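Local structure of uncharacterized protein (Photobacterium profundum, 4I45) at residues H53-A58 with P123-I128. The protein probably acts as a hydrolase of the 4-hydroxybenzoyl-CoA thioesterase family, with a hot-dog fold, and can bind a magnesium ion. Numbering follows the deposited sequence.
Sequences HGLGFA and PVPADI. With MG (magnesium ion), chain B.
The imidazole of His53 has Pro125 over one face and a magnesium ion at its edge. Pro125 CG lies 3.6 Å from the ring centroid, 17° off the normal, a CH-pi contact that suits a proline, whose rigid ring offers a CH2 to the aromatic face. At the edge, His53 NE2 binds the metal at 2.0 Å, and the two water ligands lie near the imidazole plane. Asp127 OD1 is a second protein ligand, 2.0 Å from the magnesium; imidazole nitrogen and carboxylate oxygen both suit such an ion. The carboxylate is turned 88° to the imidazole. A chi1 of 56° swings it toward the ion. Deeper in, Leu55 CD1 packs 4.0 Å from Pro125 CG, while the Phe57 ring, met obliquely, has CE2 3.5 Å from Ile128 CD1 and CE1 4.0 Å from Val124 CG2, apolar methyls suited to an aromatic neighbour. Leu49 of helix 43-53 touches Leu55, Phe57, Pro125 and Ile128, continuing this apolar layer. Gly54, just after that helix, has a positive phi that favours glycine. No hydrogen bond joins the segments, so the metal supplies the polar link between the end of helix 43-53 and the short helix 126-129.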
loop_
_atom_site.group_PDB
_atom_site.type_symbol
_atom_site.label_atom_id
_atom_site.label_comp_id
_atom_site.label_asym_id
_atom_site.label_seq_id
_atom_site.Cartn_x
_atom_site.Cartn_y
_atom_site.Cartn_z
ATOM N N HIS A 53 8.236 20.744 22.344
ATOM C CA HIS A 53 9.433 21.271 21.713
ATOM C C HIS A 53 9.241 21.791 20.301
ATOM O O HIS A 53 10.137 22.444 19.769
ATOM C CB HIS A 53 10.535 20.211 21.696
ATOM C CG HIS A 53 10.967 19.744 23.054
ATOM N ND1 HIS A 53 12.065 20.255 23.682
ATOM C CD2 HIS A 53 10.389 18.822 23.948
ATOM C CE1 HIS A 53 12.196 19.627 24.892
ATOM N NE2 HIS A 53 11.150 18.794 25.068
ATOM N N GLY A 54 8.100 21.536 19.666
ATOM C CA GLY A 54 7.905 21.969 18.262
ATOM C C GLY A 54 8.832 21.269 17.276
ATOM O O GLY A 54 9.178 21.816 16.221
ATOM N N LEU A 55 9.208 20.038 17.611
ATOM C CA LEU A 55 10.196 19.296 16.822
ATOM C C LEU A 55 9.568 18.017 16.309
ATOM O O LEU A 55 8.654 17.467 16.935
ATOM C CB LEU A 55 11.431 18.933 17.654
ATOM C CG LEU A 55 12.192 20.133 18.220
ATOM C CD1 LEU A 55 13.360 19.680 19.089
ATOM C CD2 LEU A 55 12.643 21.070 17.088
ATOM N N GLY A 56 10.064 17.547 15.158
ATOM C CA GLY A 56 9.701 16.232 14.643
ATOM C C GLY A 56 10.890 15.588 14.027
ATOM O O GLY A 56 11.859 16.232 13.655
ATOM N N PHE A 57 10.783 14.270 13.903
ATOM C CA PHE A 57 11.810 13.522 13.211
ATOM C C PHE A 57 11.404 13.273 11.766
ATOM O O PHE A 57 10.226 13.070 11.460
ATOM C CB PHE A 57 12.121 12.169 13.878
ATOM C CG PHE A 57 12.693 12.283 15.244
ATOM C CD1 PHE A 57 13.711 13.194 15.520
ATOM C CD2 PHE A 57 12.177 11.539 16.289
ATOM C CE1 PHE A 57 14.215 13.337 16.801
ATOM C CE2 PHE A 57 12.692 11.673 17.557
ATOM C CZ PHE A 57 13.727 12.565 17.811
ATOM N N ALA A 58 12.399 13.310 10.890
ATOM C CA ALA A 58 12.211 13.013 9.489
ATOM C C ALA A 58 13.299 12.061 9.038
ATOM O O ALA A 58 14.444 12.194 9.427
ATOM C CB ALA A 58 12.274 14.282 8.660
ATOM N N PRO A 123 18.732 20.302 18.233
ATOM C CA PRO A 123 19.204 19.185 19.044
ATOM C C PRO A 123 18.036 18.290 19.458
ATOM O O PRO A 123 16.940 18.762 19.690
ATOM C CB PRO A 123 19.881 19.872 20.236
ATOM C CG PRO A 123 20.270 21.237 19.707
ATOM C CD PRO A 123 19.136 21.605 18.798
ATOM N N VAL A 124 18.253 16.984 19.444
ATOM C CA VAL A 124 17.272 16.060 20.030
ATOM C C VAL A 124 17.219 16.322 21.545
ATOM O O VAL A 124 18.270 16.289 22.201
ATOM C CB VAL A 124 17.647 14.585 19.783
ATOM C CG1 VAL A 124 16.598 13.680 20.410
ATOM C CG2 VAL A 124 17.811 14.312 18.259
ATOM N N PRO A 125 16.014 16.592 22.100
ATOM C CA PRO A 125 15.969 16.763 23.560
ATOM C C PRO A 125 16.347 15.512 24.347
ATOM O O PRO A 125 16.111 14.396 23.869
ATOM C CB PRO A 125 14.507 17.192 23.847
ATOM C CG PRO A 125 13.968 17.649 22.480
ATOM C CD PRO A 125 14.682 16.751 21.493
ATOM N N ALA A 126 16.936 15.667 25.520
ATOM C CA ALA A 126 17.335 14.536 26.356
ATOM C C ALA A 126 16.153 13.635 26.725
ATOM O O ALA A 126 16.267 12.412 26.748
ATOM C CB ALA A 126 18.050 15.029 27.601
ATOM N N ASP A 127 14.974 14.217 26.934
ATOM C CA ASP A 127 13.857 13.409 27.424
ATOM C C ASP A 127 13.375 12.332 26.444
ATOM O O ASP A 127 13.070 11.247 26.892
ATOM C CB ASP A 127 12.697 14.251 27.983
ATOM C CG ASP A 127 12.134 15.268 27.009
ATOM O OD1 ASP A 127 11.408 16.179 27.475
ATOM O OD2 ASP A 127 12.366 15.257 25.773
ATOM N N ILE A 128 13.358 12.580 25.136
ATOM C CA ILE A 128 12.802 11.581 24.216
ATOM C C ILE A 128 13.759 10.385 24.091
ATOM O O ILE A 128 13.296 9.261 23.927
ATOM C CB ILE A 128 12.336 12.190 22.834
ATOM C CG1 ILE A 128 11.624 11.141 21.969
ATOM C CG2 ILE A 128 13.486 12.771 22.070
ATOM C CD1 ILE A 128 11.060 11.729 20.689
HETATM MG MG MG B . 10.776 17.958 26.897
HETATM O O HOH W 1 12.602 18.699 27.776
HETATM O O HOH W 2 8.952 17.008 26.233
#